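PDB 2Y5S: dihydropteroate synthase from Burkholderia cenocepacia, which probably catalyses the condensation of para-aminobenzoate with 6-hydroxymethyl-7,8-dihydropterin diphosphate to give 7,8-dihydropteroate, a precursor of folates. Local coordinates for residues G27-T32 with L49-R54; F198-A201 with D205-A208. All blocks are in the same frame, centred on the assembly; numbering follows the deposited sequence. Where two conformers were deposited one is given.

From the N terminus, the chain enters the parallel barrel on strand 24-30, and contact 1 closes the loop that leads from it to helix 45-58: residues 27-32 of that strand and its exit pack against residues 49-54 of the helix, on the outer layer. Much farther along, after strand 190-193, contact 2 closes a far tighter turn, in which loop 198-201 folds onto residues 205-208 at the start of helix 204-211. The two contacts follow in series, neither nesting nor crossing. The centres of contact 1 and contact 2 lie about 28 Å apart, and the nearest atoms of contact 1 and contact 2 about 10 Å apart. Contact 1 joins strand to covering helix, whereas contact 2 ties a product-binding loop to the helix after it.

Contact 1: residues G27-T32 with L49-R54; sequences GILNAT and LRRAER
Leu29 meets the helix through both of its methyl groups, and each has its own target. CD1 rests on the CB of Arg51 at 3.5 Å and also approaches the backbone N of Ala52, 3.8 Å away, while CD2 faces the CB of Ala52 at 4.1 Å. The forked end of leucine thus covers two successive residues of one helical turn, purely by van der Waals contact. What puts it there is the first torsion: CG stands anti to the backbone N (chi1 -171°), which swings the isobutyl group across to the helix although the CB leaves the strand at a slant to it. A short alanine at 52 lets the backbones come close, with the CA atoms of Leu29 and Ala52 6.8 Å apart. Arg51 gives the contact only the root of its chain. Beyond CB it bends at chi2 and chi3 and slides past Leu29 in the opposite direction, carrying the guanidinium obliquely toward the C-terminal end of the helix, where NH2 makes a weak, long ion pair with Glu58. An aliphatic stem with a charged tip suits this margin of a buried patch. Ile28, the preceding strand residue, turns its side chain away from the helix, the alternation expected of a barrel strand. Backbone hydrogen bonds hold the strand from both flanks, Gly27 and Leu29 to strand 62-66 and Ile28 to Val271, so this is the packing inside a right-handed beta-alpha-beta unit of the TIM barrel. Helix 79-93 completes the surroundings: Leu89 touches Ala31 and Leu49, and Leu93 touches Ala52.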
loop_
_atom_site.group_PDB
_atom_site.type_symbol
_atom_site.label_atom_id
_atom_site.label_comp_id
_atom_site.label_asym_id
_atom_site.label_seq_id
_atom_site.Cartn_x
_atom_site.Cartn_y
_atom_site.Cartn_z
ATOM N N GLY B 27 -17.388 -2.138 0.460
ATOM C CA GLY B 27 -17.328 -1.861 1.893
ATOM C C GLY B 27 -18.117 -2.908 2.664
ATOM O O GLY B 27 -19.236 -3.242 2.292
ATOM N N ILE B 28 -17.547 -3.395 3.761
ATOM C CA ILE B 28 -18.155 -4.461 4.528
ATOM C C ILE B 28 -19.138 -3.823 5.501
ATOM O O ILE B 28 -18.748 -3.022 6.352
ATOM C CB ILE B 28 -17.110 -5.279 5.310
ATOM C CG1 ILE B 28 -16.134 -5.981 4.353
ATOM C CG2 ILE B 28 -17.807 -6.319 6.224
ATOM C CD1 ILE B 28 -14.817 -6.403 5.040
ATOM N N LEU B 29 -20.410 -4.180 5.342
ATOM C CA LEU B 29 -21.476 -3.738 6.225
ATOM C C LEU B 29 -21.946 -4.944 7.029
ATOM O O LEU B 29 -22.819 -5.704 6.602
ATOM C CB LEU B 29 -22.622 -3.123 5.420
ATOM C CG LEU B 29 -23.714 -2.422 6.226
ATOM C CD1 LEU B 29 -23.195 -1.119 6.824
ATOM C CD2 LEU B 29 -24.929 -2.164 5.347
ATOM N N ASN B 30 -21.350 -5.129 8.197
ATOM C CA ASN B 30 -21.772 -6.196 9.081
ATOM C C ASN B 30 -23.027 -5.735 9.803
ATOM O O ASN B 30 -22.992 -4.751 10.531
ATOM C CB ASN B 30 -20.656 -6.562 10.060
ATOM C CG ASN B 30 -19.549 -7.373 9.403
ATOM O OD1 ASN B 30 -19.818 -8.325 8.652
ATOM N ND2 ASN B 30 -18.292 -7.003 9.678
ATOM N N ALA B 31 -24.136 -6.436 9.566
ATOM C CA ALA B 31 -25.435 -6.116 10.165
ATOM C C ALA B 31 -25.638 -6.914 11.453
ATOM O O ALA B 31 -26.666 -7.572 11.639
ATOM C CB ALA B 31 -26.553 -6.419 9.171
ATOM N N THR B 32 -24.662 -6.816 12.348
ATOM C CA THR B 32 -24.572 -7.671 13.529
ATOM C C THR B 32 -24.110 -6.856 14.752
ATOM O O THR B 32 -22.991 -6.337 14.757
ATOM C CB THR B 32 -23.582 -8.839 13.260
ATOM O OG1 THR B 32 -22.519 -8.388 12.402
ATOM C CG2 THR B 32 -24.295 -10.004 12.576
ATOM N N LEU B 49 -27.433 1.526 8.583
ATOM C CA LEU B 49 -27.754 2.461 7.490
ATOM C C LEU B 49 -26.836 3.684 7.494
ATOM O O LEU B 49 -26.396 4.146 6.436
ATOM C CB LEU B 49 -29.211 2.916 7.573
ATOM C CG LEU B 49 -30.252 1.822 7.378
ATOM C CD1 LEU B 49 -31.651 2.388 7.516
ATOM C CD2 LEU B 49 -30.045 1.159 6.012
ATOM N N ARG B 50 -26.580 4.221 8.684
ATOM C CA ARG B 50 -25.615 5.314 8.856
ATOM C C ARG B 50 -24.231 4.880 8.399
ATOM O O ARG B 50 -23.488 5.660 7.809
ATOM C CB ARG B 50 -25.532 5.749 10.321
ATOM C CG ARG B 50 -26.702 6.578 10.795
ATOM C CD ARG B 50 -26.505 7.005 12.239
ATOM N NE ARG B 50 -25.106 7.315 12.527
ATOM C CZ ARG B 50 -24.275 6.504 13.178
ATOM N NH1 ARG B 50 -24.699 5.329 13.624
ATOM N NH2 ARG B 50 -23.017 6.870 13.388
ATOM N N ARG B 51 -23.892 3.626 8.694
ATOM C CA ARG B 51 -22.605 3.040 8.293
ATOM C C ARG B 51 -22.499 3.018 6.770
ATOM O O ARG B 51 -21.477 3.397 6.207
ATOM C CB ARG B 51 -22.472 1.616 8.842
ATOM C CG ARG B 51 -21.194 1.320 9.608
ATOM C CD ARG B 51 -19.951 1.287 8.733
ATOM N NE ARG B 51 -19.186 2.540 8.779
ATOM C CZ ARG B 51 -17.950 2.690 8.293
ATOM N NH1 ARG B 51 -17.313 1.669 7.728
ATOM N NH2 ARG B 51 -17.336 3.865 8.377
ATOM N N ALA B 52 -23.581 2.589 6.119
ATOM C CA ALA B 52 -23.633 2.483 4.663
ATOM C C ALA B 52 -23.502 3.844 3.987
ATOM O O ALA B 52 -22.745 3.987 3.027
ATOM C CB ALA B 52 -24.937 1.775 4.218
ATOM N N GLU B 53 -24.238 4.836 4.492
ATOM C CA GLU B 53 -24.143 6.211 3.992
ATOM C C GLU B 53 -22.727 6.765 4.126
ATOM O O GLU B 53 -22.194 7.342 3.180
ATOM C CB GLU B 53 -25.140 7.125 4.722
ATOM C CG GLU B 53 -26.563 6.952 4.221
ATOM C CD GLU B 53 -27.610 7.516 5.166
ATOM O OE1 GLU B 53 -27.263 8.281 6.089
ATOM O OE2 GLU B 53 -28.790 7.175 4.982
ATOM N N ARG B 54 -22.123 6.574 5.297
ATOM C CA ARG B 54 -20.731 6.967 5.532
ATOM C C ARG B 54 -19.775 6.276 4.544
ATOM O O ARG B 54 -18.911 6.929 3.967
ATOM C CB ARG B 54 -20.330 6.651 6.988
ATOM C CG ARG B 54 -18.851 6.853 7.342
ATOM C CD ARG B 54 -18.385 8.280 7.075
ATOM N NE ARG B 54 -19.263 9.277 7.687
ATOM C CZ ARG B 54 -19.132 9.781 8.916
ATOM N NH1 ARG B 54 -18.146 9.390 9.723
ATOM N NH2 ARG B 54 -20.001 10.690 9.348
#

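Contact 2: residues F198-A201 with D205-A208; sequences FGKA and DNYA. With 78H (7,8-dihydropteroate), chain P.
The loop between strand 190-193 and helix 204-211 contributes to the dihydropteroate pocket and is tied to the first turn of the helix that follows it. Ala201 makes the tie in both directions. Its N donates to Asp205 OD2 (2.8 Å, 163° at the hydrogen), meeting the carboxylate oxygen on its anti side and 31° out of plane, while its O accepts weak bonds from Asp205 N at 3.2 Å and Asn206 N at 3.4 Å. A short acid suits this place, since its carboxylate can reach back to a backbone N-H just ahead of the helix. Lys200 crosses Asn206 at about a right angle, its CB 3.4 Å from Asn206 OD1. That amide is fixed at both ends, OD1 by Gly197 N and ND2 by Val202 O, as befits a side chain able to accept and donate. In the TIM barrel such loops follow the C-terminal ends of strands and line the active site, and here Asp193, at the end of the strand, hydrogen-bonds the ligand. Lys200 bends at chi2 (102°) so that NZ turns back into the loop, reaching Phe198 O at 2.9 Å from above the carbonyl plane; Gly195 O, Pro194 O and His147 ND1 also bind it. Gly199 has a positive phi, easy for glycine. The Phe198 ring lays one face over C16 of the product's benzoate ring, and its CZ comes within 3.2 Å of the bridging N11. Pterin N5 lies in plane at the ring's edge. On the helix, Tyr207 packs on Ala286 of the second subunit.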
loop_
_atom_site.group_PDB
_atom_site.type_symbol
_atom_site.label_atom_id
_atom_site.label_comp_id
_atom_site.label_asym_id
_atom_site.label_seq_id
_atom_site.Cartn_x
_atom_site.Cartn_y
_atom_site.Cartn_z
ATOM N N PHE B 198 -9.627 -19.031 4.564
ATOM C CA PHE B 198 -10.625 -20.126 4.644
ATOM C C PHE B 198 -10.015 -21.497 4.311
ATOM O O PHE B 198 -10.047 -21.956 3.152
ATOM C CB PHE B 198 -11.790 -19.858 3.706
ATOM C CG PHE B 198 -12.709 -18.754 4.148
ATOM C CD1 PHE B 198 -13.817 -19.034 4.950
ATOM C CD2 PHE B 198 -12.496 -17.434 3.736
ATOM C CE1 PHE B 198 -14.696 -18.019 5.341
ATOM C CE2 PHE B 198 -13.357 -16.414 4.123
ATOM C CZ PHE B 198 -14.463 -16.706 4.925
ATOM N N GLY B 199 -9.469 -22.157 5.334
ATOM C CA GLY B 199 -8.817 -23.453 5.161
ATOM C C GLY B 199 -7.434 -23.338 4.531
ATOM O O GLY B 199 -7.044 -24.175 3.717
ATOM N N LYS B 200 -6.703 -22.287 4.889
ATOM C CA LYS B 200 -5.365 -22.030 4.346
ATOM C C LYS B 200 -4.373 -21.890 5.484
ATOM O O LYS B 200 -4.712 -21.331 6.521
ATOM C CB LYS B 200 -5.364 -20.741 3.527
ATOM C CG LYS B 200 -5.879 -20.896 2.093
ATOM C CD LYS B 200 -7.249 -20.417 1.922
ATOM C CE LYS B 200 -7.843 -20.859 0.594
ATOM N NZ LYS B 200 -9.325 -20.719 0.619
ATOM N N ALA B 201 -3.159 -22.399 5.304
ATOM C CA ALA B 201 -2.068 -22.085 6.233
ATOM C C ALA B 201 -1.943 -20.550 6.314
ATOM O O ALA B 201 -1.833 -19.879 5.280
ATOM C CB ALA B 201 -0.753 -22.744 5.790
ATOM N N ASP B 205 0.017 -20.446 2.702
ATOM C CA ASP B 205 -1.011 -20.603 1.654
ATOM C C ASP B 205 -1.617 -19.273 1.243
ATOM O O ASP B 205 -1.777 -18.993 0.052
ATOM C CB ASP B 205 -2.125 -21.554 2.108
ATOM C CG ASP B 205 -1.670 -22.998 2.226
ATOM O OD1 ASP B 205 -0.712 -23.393 1.528
ATOM O OD2 ASP B 205 -2.297 -23.751 3.021
ATOM N N ASN B 206 -1.974 -18.445 2.218
ATOM C CA ASN B 206 -2.582 -17.157 1.926
ATOM C C ASN B 206 -1.661 -16.238 1.120
ATOM O O ASN B 206 -2.105 -15.580 0.172
ATOM C CB ASN B 206 -3.027 -16.469 3.223
ATOM C CG ASN B 206 -4.289 -17.083 3.823
ATOM O OD1 ASN B 206 -5.259 -17.368 3.107
ATOM N ND2 ASN B 206 -4.294 -17.268 5.153
ATOM N N TYR B 207 -0.380 -16.184 1.471
ATOM C CA TYR B 207 0.551 -15.332 0.712
ATOM C C TYR B 207 0.965 -15.930 -0.630
ATOM O O TYR B 207 1.259 -15.181 -1.545
ATOM C CB TYR B 207 1.748 -14.894 1.546
ATOM C CG TYR B 207 1.348 -13.831 2.547
ATOM C CD1 TYR B 207 1.197 -12.503 2.158
ATOM C CD2 TYR B 207 1.071 -14.151 3.858
ATOM C CE1 TYR B 207 0.816 -11.536 3.066
ATOM C CE2 TYR B 207 0.685 -13.171 4.776
ATOM C CZ TYR B 207 0.574 -11.877 4.375
ATOM O OH TYR B 207 0.175 -10.908 5.268
ATOM N N ALA B 208 0.925 -17.258 -0.762
ATOM C CA ALA B 208 1.107 -17.889 -2.085
ATOM C C ALA B 208 -0.016 -17.414 -3.015
ATOM O O ALA B 208 0.210 -17.026 -4.161
ATOM C CB ALA B 208 1.092 -19.414 -1.969
HETATM O O4 78H P . -12.696 -13.095 1.835
HETATM C C4 78H P . -13.917 -13.094 1.670
HETATM C C5 78H P . -14.816 -13.098 2.758
HETATM N N3 78H P . -14.440 -13.110 0.367
HETATM C C9 78H P . -16.201 -13.119 2.469
HETATM N N5 78H P . -14.370 -13.033 4.038
HETATM C C2 78H P . -15.851 -13.155 0.150
HETATM N N8 78H P . -17.136 -13.118 3.495
HETATM N N1 78H P . -16.677 -13.142 1.208
HETATM C C6 78H P . -15.233 -13.077 5.073
HETATM N N2 78H P . -16.351 -13.212 -1.094
HETATM C C7 78H P . -16.736 -13.307 4.894
HETATM C C10 78H P . -14.736 -12.932 6.483
HETATM N N11 78H P . -14.274 -14.227 6.997
HETATM C C15 78H P . -13.083 -14.296 7.576
HETATM C C16 78H P . -12.166 -15.273 7.203
HETATM C C17 78H P . -12.761 -13.349 8.549
HETATM C C18 78H P . -10.927 -15.319 7.818
HETATM C C19 78H P . -11.517 -13.395 9.165
HETATM C C20 78H P . -10.605 -14.383 8.802
HETATM C C21 78H P . -9.220 -14.415 9.457
HETATM O O22 78H P . -8.372 -15.113 8.895
HETATM O O23 78H P . -8.974 -13.654 10.418
#